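Local coordinates for protein 2''-aminoglycoside nucleotidyltransferase (PDB 4WQK) that adenylates the 2''-hydroxyl of kanamycin, gentamicin, tobramycin and related aminoglycosides with magnesium as cofactor, and so gives bacteria resistance to these antibiotics, at residues 5-13 and 41-49; 100-110 and 122-131. All blocks are in the same frame, centred on the assembly; numbering follows the deposited sequence.

In the fold
Contact 1 belongs to the N-terminal domain and contact 2 to the C-terminal domain; kanamycin binds in the cleft between these domains. Contact 1 is the more buried. It sets helix 5-19 on strand 46-51 through aliphatic side chains, with one hydrogen bond from a glutamine amide at the end, and its strand carries magnesium ligands. Contact 2 is partly buried and has little regular structure. Backbone carbonyls of loop 100-110 take hydrogen bonds from 122-131, with a proline-tryptophan contact at one end. No helix or strand is common to both contacts, yet they touch: T49 OG1 and N124 OD1 lie 2.8 Å apart, a probable hydrogen bond, and the T49 methyl packs on C108 and I100.

Contact 1. Residues 5-13 and 41-49; sequences TQVTLIHKI and RKHDDIDLT. With MG (magnesium ion), chain B.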
loop_
_atom_site.group_PDB
_atom_site.type_symbol
_atom_site.label_atom_id
_atom_site.label_comp_id
_atom_site.label_asym_id
_atom_site.label_seq_id
_atom_site.Cartn_x
_atom_site.Cartn_y
_atom_site.Cartn_z
ATOM N N THR A 5 -7.215 14.525 9.368
ATOM C CA THR A 5 -7.854 13.313 9.850
ATOM C C THR A 5 -7.107 12.039 9.450
ATOM O O THR A 5 -6.837 11.187 10.311
ATOM C CB THR A 5 -9.318 13.264 9.358
ATOM O OG1 THR A 5 -10.000 14.390 9.890
ATOM C CG2 THR A 5 -10.047 11.994 9.823
ATOM N N GLN A 6 -6.733 11.866 8.177
ATOM C CA GLN A 6 -6.094 10.620 7.769
ATOM C C GLN A 6 -4.697 10.488 8.364
ATOM O O GLN A 6 -4.309 9.396 8.758
ATOM C CB GLN A 6 -6.000 10.477 6.236
ATOM C CG GLN A 6 -7.312 10.125 5.614
ATOM C CD GLN A 6 -7.209 10.018 4.111
ATOM O OE1 GLN A 6 -6.160 10.302 3.523
ATOM N NE2 GLN A 6 -8.317 9.644 3.475
ATOM N N VAL A 7 -3.950 11.591 8.429
ATOM C CA VAL A 7 -2.598 11.541 9.015
ATOM C C VAL A 7 -2.701 11.126 10.480
ATOM O O VAL A 7 -1.986 10.209 10.923
ATOM C CB VAL A 7 -1.858 12.889 8.902
ATOM C CG1 VAL A 7 -0.597 12.898 9.785
ATOM C CG2 VAL A 7 -1.445 13.136 7.444
ATOM N N THR A 8 -3.635 11.725 11.207
ATOM C CA THR A 8 -3.791 11.410 12.626
ATOM C C THR A 8 -4.178 9.938 12.770
ATOM O O THR A 8 -3.641 9.216 13.631
ATOM C CB THR A 8 -4.841 12.304 13.277
ATOM O OG1 THR A 8 -4.393 13.667 13.224
ATOM C CG2 THR A 8 -5.032 11.911 14.723
ATOM N N LEU A 9 -5.054 9.433 11.882
ATOM C CA LEU A 9 -5.459 8.037 11.936
ATOM C C LEU A 9 -4.329 7.074 11.604
ATOM O O LEU A 9 -4.153 6.047 12.282
ATOM C CB LEU A 9 -6.660 7.806 10.999
ATOM C CG LEU A 9 -7.136 6.349 10.991
ATOM C CD1 LEU A 9 -7.650 5.920 12.367
ATOM C CD2 LEU A 9 -8.273 6.259 9.966
ATOM N N ILE A 10 -3.537 7.365 10.571
ATOM C CA ILE A 10 -2.358 6.591 10.228
ATOM C C ILE A 10 -1.427 6.526 11.443
ATOM O O ILE A 10 -0.938 5.435 11.798
ATOM C CB ILE A 10 -1.613 7.189 9.004
ATOM C CG1 ILE A 10 -2.431 6.941 7.737
ATOM C CG2 ILE A 10 -0.237 6.559 8.872
ATOM C CD1 ILE A 10 -1.942 7.771 6.514
ATOM N N HIS A 11 -1.194 7.666 12.074
ATOM C CA HIS A 11 -0.296 7.638 13.249
ATOM C C HIS A 11 -0.904 6.776 14.366
ATOM O O HIS A 11 -0.165 5.983 15.028
ATOM C CB HIS A 11 0.017 9.049 13.780
ATOM C CG HIS A 11 1.005 9.804 12.929
ATOM N ND1 HIS A 11 1.725 10.869 13.435
ATOM C CD2 HIS A 11 1.400 9.658 11.643
ATOM C CE1 HIS A 11 2.520 11.343 12.486
ATOM N NE2 HIS A 11 2.332 10.633 11.383
ATOM N N LYS A 12 -2.201 6.890 14.616
ATOM C CA LYS A 12 -2.810 6.022 15.648
ATOM C C LYS A 12 -2.697 4.534 15.326
ATOM O O LYS A 12 -2.405 3.727 16.226
ATOM C CB LYS A 12 -4.287 6.347 15.857
ATOM C CG LYS A 12 -4.560 7.620 16.580
ATOM C CD LYS A 12 -6.068 7.882 16.723
ATOM C CE LYS A 12 -6.311 9.122 17.577
ATOM N NZ LYS A 12 -7.414 9.927 16.999
ATOM N N ILE A 13 -2.957 4.137 14.079
ATOM C CA ILE A 13 -2.855 2.736 13.690
ATOM C C ILE A 13 -1.432 2.235 13.875
ATOM O O ILE A 13 -1.214 1.135 14.446
ATOM C CB ILE A 13 -3.301 2.559 12.239
ATOM C CG1 ILE A 13 -4.797 2.809 12.146
ATOM C CG2 ILE A 13 -3.005 1.151 11.751
ATOM C CD1 ILE A 13 -5.256 3.042 10.690
ATOM N N ARG A 41 -1.746 15.041 -2.738
ATOM C CA ARG A 41 -3.153 15.109 -3.122
ATOM C C ARG A 41 -4.014 14.545 -2.002
ATOM O O ARG A 41 -3.506 14.048 -1.009
ATOM C CB ARG A 41 -3.427 14.359 -4.440
ATOM C CG ARG A 41 -3.306 12.835 -4.394
ATOM C CD ARG A 41 -3.853 12.249 -5.688
ATOM N NE ARG A 41 -3.638 10.811 -5.851
ATOM C CZ ARG A 41 -4.531 9.880 -5.525
ATOM N NH1 ARG A 41 -5.686 10.233 -4.979
ATOM N NH2 ARG A 41 -4.262 8.595 -5.720
ATOM N N LYS A 42 -5.321 14.699 -2.151
ATOM C CA LYS A 42 -6.276 14.107 -1.228
ATOM C C LYS A 42 -6.442 12.638 -1.612
ATOM O O LYS A 42 -6.578 12.300 -2.787
ATOM C CB LYS A 42 -7.619 14.857 -1.276
ATOM C CG LYS A 42 -8.642 14.374 -0.257
ATOM C CD LYS A 42 -8.211 14.702 1.167
ATOM C CE LYS A 42 -8.915 13.803 2.199
ATOM N NZ LYS A 42 -8.250 13.866 3.538
ATOM N N HIS A 43 -6.439 11.773 -0.609
ATOM C CA HIS A 43 -6.537 10.313 -0.807
ATOM C C HIS A 43 -7.899 9.788 -0.387
ATOM O O HIS A 43 -8.401 10.155 0.680
ATOM C CB HIS A 43 -5.438 9.612 -0.015
ATOM C CG HIS A 43 -4.066 10.012 -0.431
ATOM N ND1 HIS A 43 -3.510 9.594 -1.623
ATOM C CD2 HIS A 43 -3.160 10.833 0.149
ATOM C CE1 HIS A 43 -2.315 10.142 -1.753
ATOM N NE2 HIS A 43 -2.069 10.877 -0.686
ATOM N N ASP A 44 -8.499 8.931 -1.217
ATOM C CA ASP A 44 -9.830 8.400 -0.946
ATOM C C ASP A 44 -9.826 7.479 0.273
ATOM O O ASP A 44 -10.843 7.344 0.960
ATOM C CB ASP A 44 -10.369 7.608 -2.152
ATOM C CG ASP A 44 -10.797 8.490 -3.317
ATOM O OD1 ASP A 44 -10.918 9.734 -3.171
ATOM O OD2 ASP A 44 -11.036 7.901 -4.395
ATOM N N ASP A 45 -8.695 6.829 0.503
ATOM C CA ASP A 45 -8.584 5.895 1.616
ATOM C C ASP A 45 -7.127 5.667 1.991
ATOM O O ASP A 45 -6.238 6.280 1.403
ATOM C CB ASP A 45 -9.275 4.570 1.280
ATOM C CG ASP A 45 -8.637 3.842 0.119
ATOM O OD1 ASP A 45 -7.477 4.109 -0.238
ATOM O OD2 ASP A 45 -9.327 2.990 -0.466
ATOM N N ILE A 46 -6.894 4.820 2.994
ATOM C CA ILE A 46 -5.558 4.469 3.420
ATOM C C ILE A 46 -5.348 2.991 3.075
ATOM O O ILE A 46 -6.102 2.157 3.541
ATOM C CB ILE A 46 -5.362 4.651 4.927
ATOM C CG1 ILE A 46 -5.578 6.122 5.313
ATOM C CG2 ILE A 46 -3.970 4.253 5.366
ATOM C CD1 ILE A 46 -6.000 6.266 6.745
ATOM N N ASP A 47 -4.332 2.690 2.279
ATOM C CA ASP A 47 -4.022 1.294 1.935
ATOM C C ASP A 47 -2.958 0.750 2.866
ATOM O O ASP A 47 -1.925 1.396 3.099
ATOM C CB ASP A 47 -3.569 1.184 0.491
ATOM C CG ASP A 47 -4.665 1.653 -0.477
ATOM O OD1 ASP A 47 -5.535 0.863 -0.863
ATOM O OD2 ASP A 47 -4.706 2.837 -0.832
ATOM N N LEU A 48 -3.206 -0.453 3.387
ATOM C CA LEU A 48 -2.246 -1.090 4.286
ATOM C C LEU A 48 -1.959 -2.485 3.823
ATOM O O LEU A 48 -2.859 -3.204 3.375
ATOM C CB LEU A 48 -2.792 -1.203 5.724
ATOM C CG LEU A 48 -3.154 0.111 6.413
ATOM C CD1 LEU A 48 -3.903 -0.138 7.722
ATOM C CD2 LEU A 48 -1.867 0.927 6.693
ATOM N N THR A 49 -0.698 -2.880 3.984
ATOM C CA THR A 49 -0.287 -4.254 3.753
ATOM C C THR A 49 0.099 -4.838 5.124
ATOM O O THR A 49 0.865 -4.233 5.868
ATOM C CB THR A 49 0.887 -4.315 2.780
ATOM O OG1 THR A 49 0.494 -3.752 1.516
ATOM C CG2 THR A 49 1.290 -5.766 2.552
HETATM MG MG MG B . -6.279 3.718 -1.768
HETATM O O HOH W 1 -6.074 12.644 2.126
HETATM O O HOH W 2 -5.132 5.575 -0.999
HETATM O O HOH W 3 -4.526 3.995 -3.422
HETATM O O HOH W 4 -6.059 2.554 -3.148
HETATM O O HOH W 5 -7.516 4.713 -2.972
#
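The magnesium-binding strand of the nucleotidyltransferase fold is backed here by the N-terminal helix, where Q6, L9 and I10 meet H43 and I46. The axes of 5-13 and 46-49 run nearly parallel, 19° apart, with a closest approach of 10.7 Å. I46 fills the space between them. Its CD1 lies 3.8 Å from I10 CG1 and 3.9 Å from L9 CD2, so the tip of one isoleucine meets two successive helix side chains. I46 CG2 also lies against I10 CG1. Further along, the methyls I13 CG2 and L48 CD1 approach more loosely.

The polar end is made by Q6. Its chain is extended beyond CG (chi2 179°), which carries the amide to the turn before the strand. Q6 NE2 donates to H43 O at 2.8 Å, with an N-H...O angle of 159°. The acceptor lies near the amide plane, but the donor sits above the carbonyl plane. E84 is a second acceptor for Q6 NE2. Q6 OE1 accepts from W30 and from a water at 2.7 Å; that water also accepts from K42 NZ and H43 N. Both ends of the buried amide are therefore satisfied, which fixes its rotation. The H43 ring and the Q6 amide are nearly coplanar, and H43 NE2 is hydrogen-bonded to D33.

I46 and L48 of the strand point to the helix. D47 between them, and D45 just ahead of I46, serve the metal site characteristic of this fold. D45 OD1 and D47 OD2 each bind magnesium at 2.0 Å. Four waters complete its six ligands, and one of them donates to D45 O. D87, on the neighbouring parallel strand 84-93, joins D45 and D47 at a second magnesium.

Contact 2. Residues 100-110 and 122-131; sequences IAEAPQGSCPE and RCNSWEAIIW
S107 O accepts two hydrogen bonds from N124 and S125. N124 ND2 donates to S107 O at 2.9 Å and S125 N to the same S107 O at 3.2 Å, from opposite faces of the carbonyl plane. The N124 bond is nearly straight (167°), with S107 O close to the N124 amide plane; T49 holds the OD1 end. S125 is the N-cap of helix 126-139. Its OG lies between the backbone N and the carbonyl carbon (chi1 68°), where it accepts from A128 N. A water links OG to Q105 O. S107 OG accepts from I100 N at 3.0 Å and also bonds E99.

At the outer end, R122 NE donates to E110 O at 2.8 Å, and a water joins R122 NH2 to E110 OE1. P109 O is taken by W25. At the other end, P104 CD sits over one face of W131, 3.6 Å from the centroid of the five-membered ring, a CH-pi contact. A103 CA lies over the same ring. W131 NE1 bonds Y135.

Loop 100-110, which contains the kanamycin-binding A101, thus rests on the start of helix 126-139. Helix 162-176 packs against P104 and W131, helix 28-36 against P109, and strand 25-27 bonds R122 and N124.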
loop_
_atom_site.group_PDB
_atom_site.type_symbol
_atom_site.label_atom_id
_atom_site.label_comp_id
_atom_site.label_asym_id
_atom_site.label_seq_id
_atom_site.Cartn_x
_atom_site.Cartn_y
_atom_site.Cartn_z
ATOM N N ILE A 100 3.938 -9.578 -0.859
ATOM C CA ILE A 100 2.617 -9.583 -1.499
ATOM C C ILE A 100 2.638 -10.662 -2.569
ATOM O O ILE A 100 3.589 -10.737 -3.325
ATOM C CB ILE A 100 2.323 -8.181 -2.091
ATOM C CG1 ILE A 100 2.212 -7.160 -0.969
ATOM C CG2 ILE A 100 1.028 -8.192 -2.891
ATOM C CD1 ILE A 100 2.178 -5.726 -1.483
ATOM N N ALA A 101 1.590 -11.488 -2.612
ATOM C CA ALA A 101 1.485 -12.569 -3.628
ATOM C C ALA A 101 1.599 -11.990 -5.007
ATOM O O ALA A 101 0.944 -10.992 -5.321
ATOM C CB ALA A 101 0.181 -13.332 -3.493
ATOM N N GLU A 102 2.457 -12.628 -5.791
ATOM C CA GLU A 102 2.649 -12.327 -7.218
ATOM C C GLU A 102 3.406 -10.999 -7.464
ATOM O O GLU A 102 3.669 -10.646 -8.619
ATOM C CB GLU A 102 1.287 -12.301 -7.963
ATOM C CG GLU A 102 0.417 -13.573 -7.783
ATOM C CD GLU A 102 -0.878 -13.525 -8.610
ATOM O OE1 GLU A 102 -1.984 -13.498 -8.015
ATOM O OE2 GLU A 102 -0.789 -13.499 -9.851
ATOM N N ALA A 103 3.797 -10.284 -6.410
ATOM C CA ALA A 103 4.507 -9.008 -6.578
ATOM C C ALA A 103 6.013 -9.230 -6.751
ATOM O O ALA A 103 6.539 -10.307 -6.413
ATOM C CB ALA A 103 4.242 -8.111 -5.368
ATOM N N PRO A 104 6.730 -8.236 -7.271
ATOM C CA PRO A 104 8.188 -8.343 -7.354
ATOM C C PRO A 104 8.813 -8.495 -5.969
ATOM O O PRO A 104 8.310 -7.870 -5.011
ATOM C CB PRO A 104 8.621 -7.036 -8.032
ATOM C CG PRO A 104 7.400 -6.580 -8.761
ATOM C CD PRO A 104 6.247 -6.977 -7.882
ATOM N N GLN A 105 9.893 -9.269 -5.868
ATOM C CA GLN A 105 10.577 -9.451 -4.568
ATOM C C GLN A 105 10.943 -8.088 -3.975
ATOM O O GLN A 105 11.323 -7.171 -4.712
ATOM C CB GLN A 105 11.840 -10.286 -4.737
ATOM C CG GLN A 105 12.595 -10.524 -3.413
ATOM C CD GLN A 105 13.811 -11.451 -3.515
ATOM O OE1 GLN A 105 14.334 -11.721 -4.601
ATOM N NE2 GLN A 105 14.269 -11.926 -2.367
ATOM N N GLY A 106 10.852 -7.963 -2.653
ATOM C CA GLY A 106 11.203 -6.698 -2.006
ATOM C C GLY A 106 9.987 -5.829 -1.763
ATOM O O GLY A 106 10.123 -4.633 -1.432
ATOM N N SER A 107 8.785 -6.382 -1.909
ATOM C CA SER A 107 7.574 -5.582 -1.824
ATOM C C SER A 107 7.314 -4.971 -0.444
ATOM O O SER A 107 6.638 -3.956 -0.358
ATOM C CB SER A 107 6.332 -6.410 -2.264
ATOM O OG SER A 107 6.133 -7.553 -1.445
ATOM N N CYS A 108 7.874 -5.598 0.601
ATOM C CA CYS A 108 7.588 -5.181 1.977
ATOM C C CYS A 108 8.908 -5.014 2.708
ATOM O O CYS A 108 9.271 -5.850 3.527
ATOM C CB CYS A 108 6.714 -6.241 2.698
ATOM S SG CYS A 108 5.070 -6.425 1.975
ATOM N N PRO A 109 9.657 -3.949 2.423
ATOM C CA PRO A 109 11.016 -3.832 3.009
ATOM C C PRO A 109 10.968 -3.635 4.534
ATOM O O PRO A 109 10.059 -2.949 5.051
ATOM C CB PRO A 109 11.604 -2.574 2.330
ATOM C CG PRO A 109 10.455 -1.900 1.642
ATOM C CD PRO A 109 9.337 -2.880 1.459
ATOM N N GLU A 110 11.944 -4.188 5.226
ATOM C CA GLU A 110 11.920 -4.081 6.702
ATOM C C GLU A 110 12.190 -2.670 7.200
ATOM O O GLU A 110 11.641 -2.287 8.234
ATOM C CB GLU A 110 12.907 -5.045 7.355
ATOM C CG GLU A 110 14.336 -4.843 6.988
ATOM C CD GLU A 110 15.049 -3.832 7.895
ATOM O OE1 GLU A 110 14.545 -3.544 9.003
ATOM O OE2 GLU A 110 16.110 -3.326 7.471
ATOM N N ARG A 122 7.083 2.322 7.571
ATOM C CA ARG A 122 7.244 1.293 6.543
ATOM C C ARG A 122 6.255 1.540 5.404
ATOM O O ARG A 122 5.087 1.819 5.621
ATOM C CB ARG A 122 7.053 -0.095 7.142
ATOM C CG ARG A 122 8.156 -0.529 8.136
ATOM C CD ARG A 122 8.019 -1.997 8.472
ATOM N NE ARG A 122 9.116 -2.508 9.318
ATOM C CZ ARG A 122 9.020 -2.674 10.633
ATOM N NH1 ARG A 122 7.892 -2.398 11.286
ATOM N NH2 ARG A 122 10.063 -3.185 11.301
ATOM N N CYS A 123 6.735 1.288 4.190
ATOM C CA CYS A 123 5.859 1.388 3.041
ATOM C C CYS A 123 6.301 0.429 1.973
ATOM O O CYS A 123 7.458 0.056 1.882
ATOM C CB CYS A 123 5.817 2.826 2.533
ATOM S SG CYS A 123 7.422 3.684 2.504
ATOM N N ASN A 124 5.316 0.011 1.166
ATOM C CA ASN A 124 5.639 -0.922 0.105
ATOM C C ASN A 124 6.645 -0.275 -0.857
ATOM O O ASN A 124 6.702 0.960 -0.992
ATOM C CB ASN A 124 4.365 -1.340 -0.631
ATOM C CG ASN A 124 3.491 -2.201 0.233
ATOM O OD1 ASN A 124 2.330 -1.888 0.488
ATOM N ND2 ASN A 124 4.059 -3.302 0.724
ATOM N N SER A 125 7.402 -1.104 -1.551
ATOM C CA SER A 125 8.423 -0.626 -2.472
ATOM C C SER A 125 7.824 0.079 -3.697
ATOM O O SER A 125 6.654 -0.121 -4.044
ATOM C CB SER A 125 9.268 -1.793 -2.933
ATOM O OG SER A 125 8.448 -2.646 -3.749
ATOM N N TRP A 126 8.622 0.938 -4.321
ATOM C CA TRP A 126 8.184 1.538 -5.580
ATOM C C TRP A 126 7.795 0.462 -6.576
ATOM O O TRP A 126 6.788 0.642 -7.290
ATOM C CB TRP A 126 9.277 2.421 -6.205
ATOM C CG TRP A 126 9.538 3.724 -5.523
ATOM C CD1 TRP A 126 10.726 4.134 -4.977
ATOM C CD2 TRP A 126 8.635 4.825 -5.403
ATOM N NE1 TRP A 126 10.597 5.419 -4.501
ATOM C CE2 TRP A 126 9.318 5.859 -4.750
ATOM C CE3 TRP A 126 7.305 5.038 -5.771
ATOM C CZ2 TRP A 126 8.711 7.099 -4.465
ATOM C CZ3 TRP A 126 6.716 6.253 -5.497
ATOM C CH2 TRP A 126 7.402 7.255 -4.812
ATOM N N GLU A 127 8.552 -0.629 -6.663
ATOM C CA GLU A 127 8.214 -1.661 -7.657
ATOM C C GLU A 127 6.836 -2.262 -7.365
ATOM O O GLU A 127 6.066 -2.511 -8.307
ATOM C CB GLU A 127 9.306 -2.742 -7.652
ATOM C CG GLU A 127 10.624 -2.268 -8.193
ATOM C CD GLU A 127 11.535 -1.546 -7.137
ATOM O OE1 GLU A 127 11.144 -1.158 -5.982
ATOM O OE2 GLU A 127 12.715 -1.343 -7.489
ATOM N N ALA A 128 6.522 -2.504 -6.090
ATOM C CA ALA A 128 5.202 -3.012 -5.722
ATOM C C ALA A 128 4.091 -2.026 -6.019
ATOM O O ALA A 128 3.009 -2.417 -6.473
ATOM C CB ALA A 128 5.176 -3.411 -4.219
ATOM N N ILE A 129 4.354 -0.754 -5.738
ATOM C CA ILE A 129 3.385 0.307 -6.008
ATOM C C ILE A 129 3.063 0.352 -7.500
ATOM O O ILE A 129 1.885 0.360 -7.937
ATOM C CB ILE A 129 3.931 1.656 -5.509
ATOM C CG1 ILE A 129 4.014 1.644 -3.989
ATOM C CG2 ILE A 129 3.100 2.842 -6.018
ATOM C CD1 ILE A 129 4.819 2.841 -3.421
ATOM N N ILE A 130 4.102 0.320 -8.319
ATOM C CA ILE A 130 3.930 0.428 -9.765
ATOM C C ILE A 130 3.303 -0.862 -10.337
ATOM O O ILE A 130 2.434 -0.798 -11.216
ATOM C CB ILE A 130 5.290 0.739 -10.409
ATOM C CG1 ILE A 130 5.682 2.155 -10.019
ATOM C CG2 ILE A 130 5.239 0.591 -11.940
ATOM C CD1 ILE A 130 7.090 2.488 -10.322
ATOM N N TRP A 131 3.704 -2.032 -9.827
ATOM C CA TRP A 131 3.120 -3.293 -10.235
ATOM C C TRP A 131 1.584 -3.282 -10.127
ATOM O O TRP A 131 0.901 -3.796 -11.007
ATOM C CB TRP A 131 3.696 -4.405 -9.361
ATOM C CG TRP A 131 3.480 -5.817 -9.793
ATOM C CD1 TRP A 131 2.579 -6.715 -9.259
ATOM C CD2 TRP A 131 4.233 -6.542 -10.775
ATOM N NE1 TRP A 131 2.733 -7.945 -9.849
ATOM C CE2 TRP A 131 3.717 -7.867 -10.809
ATOM C CE3 TRP A 131 5.275 -6.207 -11.658
ATOM C CZ2 TRP A 131 4.239 -8.839 -11.656
ATOM C CZ3 TRP A 131 5.778 -7.157 -12.492
ATOM C CH2 TRP A 131 5.270 -8.482 -12.488
HETATM O O HOH W 6 9.591 -4.897 -4.855
HETATM O O HOH W 7 12.454 -4.726 11.017
#